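Local coordinates for fructokinase (Vibrio cholerae serotype O1, PDB 5EYN), which catalyses the ATP-dependent phosphorylation of fructose, as a sugar kinase of the PfkB (ribokinase-like) family, at residues Met18-Asp26 / Pro131-Val141; Leu220-Val231 / Leu241-Gln249. All blocks are in the same frame, centred on the assembly; numbering follows the deposited sequence.

Contact 1: residues Met18-Asp26 / Pro131-Val141; sequences MSRVWLTGD and PSFQKGEWLHV. With FRU (beta-D-fructofuranose), chain B.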
loop_
_atom_site.group_PDB
_atom_site.type_symbol
_atom_site.label_atom_id
_atom_site.label_comp_id
_atom_site.label_asym_id
_atom_site.label_seq_id
_atom_site.Cartn_x
_atom_site.Cartn_y
_atom_site.Cartn_z
ATOM N N MET A 18 1.480 -27.840 -27.147
ATOM C CA MET A 18 1.026 -26.713 -26.351
ATOM C C MET A 18 2.182 -25.772 -26.045
ATOM O O MET A 18 3.099 -26.096 -25.284
ATOM C CB MET A 18 0.395 -27.197 -25.054
ATOM C CG MET A 18 -0.151 -26.073 -24.208
ATOM S SD MET A 18 -1.479 -26.632 -23.134
ATOM C CE MET A 18 -0.606 -27.821 -22.115
ATOM N N SER A 19 2.131 -24.590 -26.634
ATOM C CA SER A 19 3.247 -23.675 -26.530
ATOM C C SER A 19 3.188 -22.933 -25.186
ATOM O O SER A 19 2.113 -22.602 -24.687
ATOM C CB SER A 19 3.225 -22.709 -27.709
ATOM O OG SER A 19 3.247 -23.440 -28.931
ATOM N N ARG A 20 4.351 -22.714 -24.592
ATOM C CA ARG A 20 4.441 -21.956 -23.350
ATOM C C ARG A 20 4.141 -20.494 -23.611
ATOM O O ARG A 20 4.626 -19.921 -24.586
ATOM C CB ARG A 20 5.845 -22.072 -22.770
ATOM C CG ARG A 20 6.038 -21.278 -21.498
ATOM C CD ARG A 20 7.436 -21.476 -20.932
ATOM N NE ARG A 20 7.609 -22.805 -20.358
ATOM C CZ ARG A 20 8.340 -23.787 -20.880
ATOM N NH1 ARG A 20 9.004 -23.623 -22.014
ATOM N NH2 ARG A 20 8.412 -24.955 -20.258
ATOM N N VAL A 21 3.328 -19.909 -22.739
ATOM C CA VAL A 21 3.095 -18.471 -22.731
ATOM C C VAL A 21 3.793 -17.883 -21.518
ATOM O O VAL A 21 3.482 -18.245 -20.379
ATOM C CB VAL A 21 1.605 -18.130 -22.689
ATOM C CG1 VAL A 21 1.395 -16.619 -22.748
ATOM C CG2 VAL A 21 0.852 -18.839 -23.813
ATOM N N TRP A 22 4.735 -16.973 -21.769
ATOM C CA TRP A 22 5.423 -16.220 -20.730
ATOM C C TRP A 22 4.675 -14.931 -20.476
ATOM O O TRP A 22 4.299 -14.233 -21.413
ATOM C CB TRP A 22 6.843 -15.862 -21.185
ATOM C CG TRP A 22 7.821 -16.993 -21.206
ATOM C CD1 TRP A 22 8.250 -17.681 -22.307
ATOM C CD2 TRP A 22 8.511 -17.567 -20.085
ATOM N NE1 TRP A 22 9.155 -18.629 -21.942
ATOM C CE2 TRP A 22 9.335 -18.590 -20.586
ATOM C CE3 TRP A 22 8.503 -17.322 -18.708
ATOM C CZ2 TRP A 22 10.147 -19.362 -19.762
ATOM C CZ3 TRP A 22 9.306 -18.089 -17.896
ATOM C CH2 TRP A 22 10.116 -19.091 -18.421
ATOM N N LEU A 23 4.485 -14.627 -19.201
ATOM C CA LEU A 23 3.889 -13.388 -18.739
ATOM C C LEU A 23 4.938 -12.669 -17.905
ATOM O O LEU A 23 5.651 -13.290 -17.129
ATOM C CB LEU A 23 2.637 -13.671 -17.887
ATOM C CG LEU A 23 1.404 -14.333 -18.518
ATOM C CD1 LEU A 23 1.001 -13.682 -19.805
ATOM C CD2 LEU A 23 1.650 -15.824 -18.747
ATOM N N THR A 24 5.024 -11.362 -18.059
ATOM C CA THR A 24 5.922 -10.582 -17.236
ATOM C C THR A 24 5.272 -9.267 -16.863
ATOM O O THR A 24 4.422 -8.763 -17.592
ATOM C CB THR A 24 7.265 -10.328 -17.957
ATOM O OG1 THR A 24 8.156 -9.624 -17.102
ATOM C CG2 THR A 24 7.095 -9.514 -19.239
ATOM N N GLY A 25 5.650 -8.732 -15.706
ATOM C CA GLY A 25 5.150 -7.444 -15.274
ATOM C C GLY A 25 4.797 -7.462 -13.813
ATOM O O GLY A 25 5.542 -8.003 -12.997
ATOM N N ASP A 26 3.653 -6.876 -13.494
ATOM C CA ASP A 26 3.253 -6.633 -12.113
ATOM C C ASP A 26 2.234 -7.622 -11.600
ATOM O O ASP A 26 1.134 -7.694 -12.113
ATOM C CB ASP A 26 2.709 -5.210 -11.948
ATOM C CG ASP A 26 1.509 -4.892 -12.840
ATOM O OD1 ASP A 26 0.546 -4.249 -12.316
ATOM O OD2 ASP A 26 1.523 -5.214 -14.056
ATOM N N PRO A 131 14.160 -14.941 -18.547
ATOM C CA PRO A 131 14.474 -16.363 -18.713
ATOM C C PRO A 131 14.762 -16.707 -20.161
ATOM O O PRO A 131 14.596 -15.884 -21.059
ATOM C CB PRO A 131 13.193 -17.056 -18.258
ATOM C CG PRO A 131 12.131 -16.096 -18.600
ATOM C CD PRO A 131 12.713 -14.715 -18.420
ATOM N N SER A 132 15.230 -17.924 -20.381
ATOM C CA SER A 132 15.529 -18.367 -21.731
ATOM C C SER A 132 14.223 -18.640 -22.466
ATOM O O SER A 132 13.315 -19.285 -21.931
ATOM C CB SER A 132 16.392 -19.624 -21.698
ATOM O OG SER A 132 15.664 -20.685 -21.106
ATOM N N PHE A 133 14.146 -18.123 -23.691
ATOM C CA PHE A 133 12.978 -18.275 -24.538
ATOM C C PHE A 133 13.291 -19.257 -25.655
ATOM O O PHE A 133 14.456 -19.486 -25.999
ATOM C CB PHE A 133 12.601 -16.938 -25.179
ATOM C CG PHE A 133 12.171 -15.870 -24.211
ATOM C CD1 PHE A 133 11.462 -16.166 -23.057
ATOM C CD2 PHE A 133 12.479 -14.546 -24.480
ATOM C CE1 PHE A 133 11.060 -15.149 -22.204
ATOM C CE2 PHE A 133 12.074 -13.545 -23.640
ATOM C CZ PHE A 133 11.376 -13.849 -22.494
ATOM N N GLN A 134 12.241 -19.806 -26.248
ATOM C CA GLN A 134 12.400 -20.736 -27.348
ATOM C C GLN A 134 11.432 -20.407 -28.473
ATOM O O GLN A 134 10.381 -19.802 -28.251
ATOM C CB GLN A 134 12.154 -22.163 -26.857
ATOM C CG GLN A 134 13.120 -22.589 -25.764
ATOM C CD GLN A 134 12.902 -24.014 -25.308
ATOM O OE1 GLN A 134 12.954 -24.947 -26.105
ATOM N NE2 GLN A 134 12.661 -24.189 -24.013
ATOM N N LYS A 135 11.787 -20.836 -29.675
ATOM C CA LYS A 135 10.955 -20.652 -30.850
ATOM C C LYS A 135 9.520 -21.115 -30.576
ATOM O O LYS A 135 9.290 -22.157 -29.957
ATOM C CB LYS A 135 11.556 -21.423 -32.022
ATOM C CG LYS A 135 10.848 -21.213 -33.335
ATOM C CD LYS A 135 11.496 -22.070 -34.418
ATOM C CE LYS A 135 10.681 -22.076 -35.698
ATOM N NZ LYS A 135 10.589 -20.732 -36.321
ATOM N N GLY A 136 8.548 -20.317 -31.009
ATOM C CA GLY A 136 7.150 -20.690 -30.906
ATOM C C GLY A 136 6.491 -20.337 -29.582
ATOM O O GLY A 136 5.282 -20.465 -29.438
ATOM N N GLU A 137 7.266 -19.891 -28.605
ATOM C CA GLU A 137 6.684 -19.433 -27.358
ATOM C C GLU A 137 6.034 -18.072 -27.545
ATOM O O GLU A 137 6.296 -17.364 -28.519
ATOM C CB GLU A 137 7.741 -19.380 -26.255
ATOM C CG GLU A 137 8.230 -20.760 -25.828
ATOM C CD GLU A 137 9.253 -20.706 -24.705
ATOM O OE1 GLU A 137 9.904 -19.659 -24.527
ATOM O OE2 GLU A 137 9.420 -21.722 -24.007
ATOM N N TRP A 138 5.199 -17.714 -26.579
ATOM C CA TRP A 138 4.555 -16.406 -26.530
ATOM C C TRP A 138 5.094 -15.619 -25.348
ATOM O O TRP A 138 5.456 -16.189 -24.321
ATOM C CB TRP A 138 3.025 -16.549 -26.385
ATOM C CG TRP A 138 2.360 -16.911 -27.650
ATOM C CD1 TRP A 138 2.226 -18.152 -28.188
ATOM C CD2 TRP A 138 1.748 -16.004 -28.564
ATOM N NE1 TRP A 138 1.565 -18.072 -29.391
ATOM C CE2 TRP A 138 1.258 -16.760 -29.642
ATOM C CE3 TRP A 138 1.572 -14.618 -28.580
ATOM C CZ2 TRP A 138 0.618 -16.182 -30.725
ATOM C CZ3 TRP A 138 0.934 -14.042 -29.660
ATOM C CH2 TRP A 138 0.472 -14.823 -30.721
ATOM N N LEU A 139 5.131 -14.302 -25.515
ATOM C CA LEU A 139 5.407 -13.376 -24.427
ATOM C C LEU A 139 4.302 -12.334 -24.422
ATOM O O LEU A 139 4.051 -11.703 -25.446
ATOM C CB LEU A 139 6.756 -12.685 -24.640
ATOM C CG LEU A 139 7.108 -11.573 -23.649
ATOM C CD1 LEU A 139 7.327 -12.132 -22.271
ATOM C CD2 LEU A 139 8.353 -10.840 -24.135
ATOM N N HIS A 140 3.641 -12.158 -23.277
ATOM C CA HIS A 140 2.632 -11.119 -23.129
ATOM C C HIS A 140 3.067 -10.064 -22.122
ATOM O O HIS A 140 3.566 -10.392 -21.041
ATOM C CB HIS A 140 1.309 -11.725 -22.677
ATOM C CG HIS A 140 0.224 -10.724 -22.484
ATOM N ND1 HIS A 140 -0.390 -10.085 -23.540
ATOM C CD2 HIS A 140 -0.322 -10.202 -21.357
ATOM C CE1 HIS A 140 -1.285 -9.231 -23.075
ATOM N NE2 HIS A 140 -1.276 -9.293 -21.752
ATOM N N VAL A 141 2.862 -8.808 -22.516
ATOM C CA VAL A 141 3.310 -7.622 -21.794
ATOM C C VAL A 141 2.188 -6.593 -21.725
ATOM O O VAL A 141 1.402 -6.484 -22.663
ATOM C CB VAL A 141 4.554 -6.978 -22.546
ATOM C CG1 VAL A 141 5.025 -5.686 -21.894
ATOM C CG2 VAL A 141 5.690 -7.982 -22.665
HETATM C C1 FRU B . -2.604 -3.306 -12.789
HETATM C C2 FRU B . -4.082 -3.568 -12.539
HETATM C C3 FRU B . -4.435 -4.440 -11.351
HETATM C C4 FRU B . -5.599 -5.257 -11.807
HETATM C C5 FRU B . -5.359 -5.332 -13.274
HETATM C C6 FRU B . -6.616 -5.398 -14.106
HETATM O O1 FRU B . -1.938 -4.472 -13.163
HETATM O O2 FRU B . -4.682 -2.319 -12.380
HETATM O O3 FRU B . -4.666 -3.606 -10.256
HETATM O O4 FRU B . -5.635 -6.535 -11.268
HETATM O O5 FRU B . -4.587 -4.211 -13.668
HETATM O O6 FRU B . -6.323 -5.446 -15.481
HETATM O O HOH W 1 3.401 -21.661 -30.943
#
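The indole of Trp22 lies between Pro131 and Phe133 on one face and the aliphatic part of Arg20 on the opposite face. Pro131 CG sits almost straight over the six-membered ring, 3.6 Å from its centroid, a CH-pi contact. Phe133 turns its edge to the five-membered ring in an edge-to-face pair with the planes at 59°. Trp22 CG is anti to the carbonyl carbon (chi1 -73°), which lays the ring out over the loop 131-137. In the indole plane, NE1 donates to Glu137 OE1 at 2.9 Å. That oxygen is met from above the carboxylate plane, and Gln134 N reaches it from the opposite face. Two N-H groups thus grip OE1. The other oxygen, OE2, takes a salt bridge from Arg20 NH1 at 2.8 Å. NH1 meets OE2 nearly along its C-O axis, and OE2 lies in the guanidinium plane, although the carboxylate as a whole is turned nearly perpendicular to it (82°). This pairing probably helps keep Glu137 ionised.

Behind these side chains runs the parallel pairing of strands 21-24 and 138-142, neighbours in the central sheet of the ribokinase-like fold. Trp138 N donates to Arg20 O, Trp22 N to Trp138 O, and His140 N to Trp22 O. The ladder weakens at its end, where Thr24 N makes only a weak hydrogen bond to His140 O, at 3.5 Å. On the face of Val21 and Leu23, Leu23 CD1 packs 3.5 Å from His140 CB. Helix 264-278 covers the same His140, whose ND1 is hydrogen-bonded to Ser170 OG. At the start of segment 18-26 a water donates to both Ser19 OG and Gly136 O. At its other end, past the strand, Asp26 OD1 accepts a hydrogen bond from fructose O1 at 2.6 Å.

Contact 2: residues Leu220-Val231 / Leu241-Gln249; sequences LQAIADFQIPLV and LVATPNSQQ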
loop_
_atom_site.group_PDB
_atom_site.type_symbol
_atom_site.label_atom_id
_atom_site.label_comp_id
_atom_site.label_asym_id
_atom_site.label_seq_id
_atom_site.Cartn_x
_atom_site.Cartn_y
_atom_site.Cartn_z
ATOM N N LEU A 220 -7.992 2.654 -35.882
ATOM C CA LEU A 220 -7.429 1.549 -36.653
ATOM C C LEU A 220 -6.654 2.076 -37.860
ATOM O O LEU A 220 -5.603 1.543 -38.218
ATOM C CB LEU A 220 -8.528 0.590 -37.098
ATOM C CG LEU A 220 -9.137 -0.246 -35.971
ATOM C CD1 LEU A 220 -10.308 -1.054 -36.484
ATOM C CD2 LEU A 220 -8.095 -1.167 -35.339
ATOM N N GLN A 221 -7.164 3.123 -38.495
ATOM C CA GLN A 221 -6.451 3.697 -39.630
ATOM C C GLN A 221 -5.107 4.265 -39.172
ATOM O O GLN A 221 -4.102 4.153 -39.870
ATOM C CB GLN A 221 -7.290 4.786 -40.300
ATOM C CG GLN A 221 -8.536 4.257 -41.005
ATOM C CD GLN A 221 -9.458 5.367 -41.481
ATOM O OE1 GLN A 221 -9.353 6.513 -41.039
ATOM N NE2 GLN A 221 -10.372 5.029 -42.383
ATOM N N ALA A 222 -5.090 4.860 -37.985
ATOM C CA ALA A 222 -3.887 5.491 -37.467
ATOM C C ALA A 222 -2.775 4.494 -37.169
ATOM O O ALA A 222 -1.606 4.865 -37.150
ATOM C CB ALA A 222 -4.213 6.309 -36.222
ATOM N N ILE A 223 -3.123 3.232 -36.936
ATOM C CA ILE A 223 -2.098 2.229 -36.674
ATOM C C ILE A 223 -1.864 1.297 -37.864
ATOM O O ILE A 223 -1.125 0.324 -37.756
ATOM C CB ILE A 223 -2.405 1.401 -35.396
ATOM C CG1 ILE A 223 -3.712 0.613 -35.536
ATOM C CG2 ILE A 223 -2.440 2.314 -34.172
ATOM C CD1 ILE A 223 -3.995 -0.324 -34.344
ATOM N N ALA A 224 -2.473 1.599 -39.005
ATOM C CA ALA A 224 -2.371 0.711 -40.167
ATOM C C ALA A 224 -0.925 0.459 -40.588
ATOM O O ALA A 224 -0.559 -0.664 -40.944
ATOM C CB ALA A 224 -3.157 1.277 -41.334
ATOM N N ASP A 225 -0.098 1.495 -40.565
ATOM C CA ASP A 225 1.261 1.348 -41.071
ATOM C C ASP A 225 2.152 0.510 -40.161
ATOM O O ASP A 225 3.294 0.215 -40.505
ATOM C CB ASP A 225 1.876 2.719 -41.338
ATOM C CG ASP A 225 1.204 3.425 -42.488
ATOM O OD1 ASP A 225 0.885 2.742 -43.485
ATOM O OD2 ASP A 225 0.980 4.651 -42.391
ATOM N N PHE A 226 1.622 0.115 -39.010
ATOM C CA PHE A 226 2.325 -0.792 -38.110
ATOM C C PHE A 226 2.270 -2.229 -38.648
ATOM O O PHE A 226 3.077 -3.073 -38.262
ATOM C CB PHE A 226 1.719 -0.714 -36.706
ATOM C CG PHE A 226 2.010 0.579 -35.976
ATOM C CD1 PHE A 226 2.738 0.570 -34.803
ATOM C CD2 PHE A 226 1.551 1.800 -36.459
ATOM C CE1 PHE A 226 3.013 1.748 -34.124
ATOM C CE2 PHE A 226 1.824 2.984 -35.779
ATOM C CZ PHE A 226 2.554 2.954 -34.609
ATOM N N GLN A 227 1.338 -2.499 -39.559
ATOM C CA GLN A 227 1.154 -3.843 -40.119
ATOM C C GLN A 227 1.134 -4.879 -38.984
ATOM O O GLN A 227 1.815 -5.901 -39.042
ATOM C CB GLN A 227 2.224 -4.182 -41.181
ATOM C CG GLN A 227 2.097 -3.415 -42.523
ATOM C CD GLN A 227 1.073 -4.007 -43.511
ATOM O OE1 GLN A 227 0.582 -5.136 -43.345
ATOM N NE2 GLN A 227 0.749 -3.232 -44.550
ATOM N N ILE A 228 0.346 -4.590 -37.949
ATOM C CA ILE A 228 0.169 -5.505 -36.832
ATOM C C ILE A 228 -0.661 -6.691 -37.310
ATOM O O ILE A 228 -1.735 -6.514 -37.863
ATOM C CB ILE A 228 -0.566 -4.829 -35.648
ATOM C CG1 ILE A 228 0.157 -3.556 -35.194
ATOM C CG2 ILE A 228 -0.679 -5.764 -34.477
ATOM C CD1 ILE A 228 -0.725 -2.651 -34.388
ATOM N N PRO A 229 -0.155 -7.912 -37.118
ATOM C CA PRO A 229 -0.854 -9.089 -37.639
ATOM C C PRO A 229 -2.267 -9.256 -37.076
ATOM O O PRO A 229 -3.182 -9.580 -37.830
ATOM C CB PRO A 229 0.057 -10.242 -37.218
ATOM C CG PRO A 229 1.405 -9.634 -37.146
ATOM C CD PRO A 229 1.179 -8.256 -36.605
ATOM N N LEU A 230 -2.441 -9.018 -35.783
ATOM C CA LEU A 230 -3.746 -9.148 -35.164
ATOM C C LEU A 230 -3.967 -8.051 -34.150
ATOM O O LEU A 230 -3.204 -7.914 -33.201
ATOM C CB LEU A 230 -3.872 -10.500 -34.473
ATOM C CG LEU A 230 -5.118 -10.722 -33.612
ATOM C CD1 LEU A 230 -6.403 -10.532 -34.420
ATOM C CD2 LEU A 230 -5.078 -12.105 -32.998
ATOM N N VAL A 231 -5.022 -7.271 -34.363
ATOM C CA VAL A 231 -5.449 -6.255 -33.415
ATOM C C VAL A 231 -6.847 -6.632 -32.971
ATOM O O VAL A 231 -7.712 -6.964 -33.785
ATOM C CB VAL A 231 -5.467 -4.844 -34.043
ATOM C CG1 VAL A 231 -6.150 -3.851 -33.129
ATOM C CG2 VAL A 231 -4.057 -4.370 -34.345
ATOM N N LEU A 241 -13.872 -6.217 -31.676
ATOM C CA LEU A 241 -13.582 -6.029 -33.082
ATOM C C LEU A 241 -12.244 -6.682 -33.365
ATOM O O LEU A 241 -11.256 -6.422 -32.689
ATOM C CB LEU A 241 -13.559 -4.544 -33.430
ATOM C CG LEU A 241 -13.368 -4.246 -34.924
ATOM C CD1 LEU A 241 -13.832 -2.850 -35.267
ATOM C CD2 LEU A 241 -11.925 -4.385 -35.348
ATOM N N VAL A 242 -12.219 -7.531 -34.380
ATOM C CA VAL A 242 -11.027 -8.279 -34.747
ATOM C C VAL A 242 -10.524 -7.740 -36.078
ATOM O O VAL A 242 -11.251 -7.746 -37.064
ATOM C CB VAL A 242 -11.349 -9.775 -34.877
ATOM C CG1 VAL A 242 -10.104 -10.559 -35.230
ATOM C CG2 VAL A 242 -11.980 -10.307 -33.591
ATOM N N ALA A 243 -9.302 -7.221 -36.076
ATOM C CA ALA A 243 -8.729 -6.605 -37.264
ATOM C C ALA A 243 -7.456 -7.339 -37.665
ATOM O O ALA A 243 -6.480 -7.392 -36.912
ATOM C CB ALA A 243 -8.432 -5.129 -37.027
ATOM N N THR A 244 -7.502 -7.919 -38.855
ATOM C CA THR A 244 -6.366 -8.599 -39.454
ATOM C C THR A 244 -6.204 -7.984 -40.837
ATOM O O THR A 244 -7.022 -7.184 -41.244
ATOM C CB THR A 244 -6.620 -10.101 -39.536
ATOM O OG1 THR A 244 -7.849 -10.325 -40.229
ATOM C CG2 THR A 244 -6.697 -10.687 -38.139
ATOM N N PRO A 245 -5.134 -8.328 -41.567
ATOM C CA PRO A 245 -4.968 -7.626 -42.845
ATOM C C PRO A 245 -6.183 -7.754 -43.777
ATOM O O PRO A 245 -6.672 -8.841 -44.074
ATOM C CB PRO A 245 -3.723 -8.284 -43.441
ATOM C CG PRO A 245 -2.935 -8.698 -42.237
ATOM C CD PRO A 245 -3.954 -9.135 -41.217
ATOM N N ASN A 246 -6.675 -6.596 -44.195
ATOM C CA ASN A 246 -7.804 -6.477 -45.098
ATOM C C ASN A 246 -9.105 -7.077 -44.570
ATOM O O ASN A 246 -10.006 -7.384 -45.337
ATOM C CB ASN A 246 -7.416 -7.066 -46.452
ATOM C CG ASN A 246 -6.122 -6.487 -46.959
ATOM O OD1 ASN A 246 -5.872 -5.290 -46.816
ATOM N ND2 ASN A 246 -5.271 -7.331 -47.498
ATOM N N SER A 247 -9.227 -7.202 -43.249
ATOM C CA SER A 247 -10.449 -7.751 -42.669
ATOM C C SER A 247 -10.733 -7.163 -41.298
ATOM O O SER A 247 -9.845 -7.045 -40.462
ATOM C CB SER A 247 -10.331 -9.275 -42.585
ATOM O OG SER A 247 -11.466 -9.861 -41.978
ATOM N N GLN A 248 -11.987 -6.776 -41.088
ATOM C CA GLN A 248 -12.475 -6.364 -39.772
ATOM C C GLN A 248 -13.779 -7.095 -39.539
ATOM O O GLN A 248 -14.608 -7.202 -40.442
ATOM C CB GLN A 248 -12.747 -4.861 -39.702
ATOM C CG GLN A 248 -11.525 -3.969 -39.784
ATOM C CD GLN A 248 -11.888 -2.508 -39.600
ATOM O OE1 GLN A 248 -12.934 -2.188 -39.033
ATOM N NE2 GLN A 248 -11.029 -1.615 -40.080
ATOM N N GLN A 249 -13.960 -7.585 -38.323
ATOM C CA GLN A 249 -15.142 -8.328 -37.974
ATOM C C GLN A 249 -15.436 -8.185 -36.494
ATOM O O GLN A 249 -14.539 -8.311 -35.671
ATOM C CB GLN A 249 -14.876 -9.784 -38.285
ATOM C CG GLN A 249 -16.032 -10.673 -38.116
ATOM C CD GLN A 249 -15.707 -12.039 -38.640
ATOM O OE1 GLN A 249 -14.819 -12.190 -39.486
ATOM N NE2 GLN A 249 -16.391 -13.052 -38.128
HETATM O O HOH W 2 -4.314 -5.701 -37.770
#
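Val231 and Ala243 form an antiparallel hydrogen-bonded pair in the beta hairpin of strands 230-234 and 240-244. The hairpin belongs to the antiparallel end of the large sheet, and strand 247-251 is the outermost strand at this end of the sheet. Leu220, from helix 216-222, reaches across the face that carries Ala243. Its CB points toward the strands. CG splits into two methyls with different neighbours. CD2 lies 4.3 Å from the methyl CB of Ala243. CD1 continues the chain, anti to CA (chi2 174°), and so reaches on to Leu241 and Gln248. It meets Leu241 CD2 at 3.9 Å and the amide end of Gln248, whose NE2 is 3.7 Å away. Gln248 comes from the opposite direction, its chain extended beyond CG.

Leu230 packs on the other side of the hairpin. Its CD1 touches Val242 CG1 and Thr244 CG2, and helix 285-302 covers this side through Ile288, which Leu230 and Val242 both touch. A type II turn from Thr244 to Ser247 leads into the last strand, and Pro245 CD rests near Pro229 O. The pairing itself uses two nearly straight bonds. Ala243 N donates to Val231 O, and Val231 N donates to Ala243 O at 2.9 Å. Ala243 O has a second donor: a water, also 2.9 Å away, which bridges it to Ile228 O.

Overall arrangement
Both contacts belong to the same large sheet, at different places. Contact 1 joins two parallel strands inside it and is largely buried. Contact 2 lies toward the antiparallel end, where the sheet finishes in a hairpin and an outer strand, and is only partly buried. Their centres are 23 Å apart and they do not touch. Contact 1 is complete in the chain before the segments of contact 2 begin. Contact 1 adds a salt bridge, an indole N-H bond and aromatic packing to its backbone ladder. Contact 2 has one bridged pair and small aliphatic contacts. Asp26 ties contact 1 directly to fructose, whereas in contact 2 the side chain of Leu241 is about 9 Å from the bound ADP.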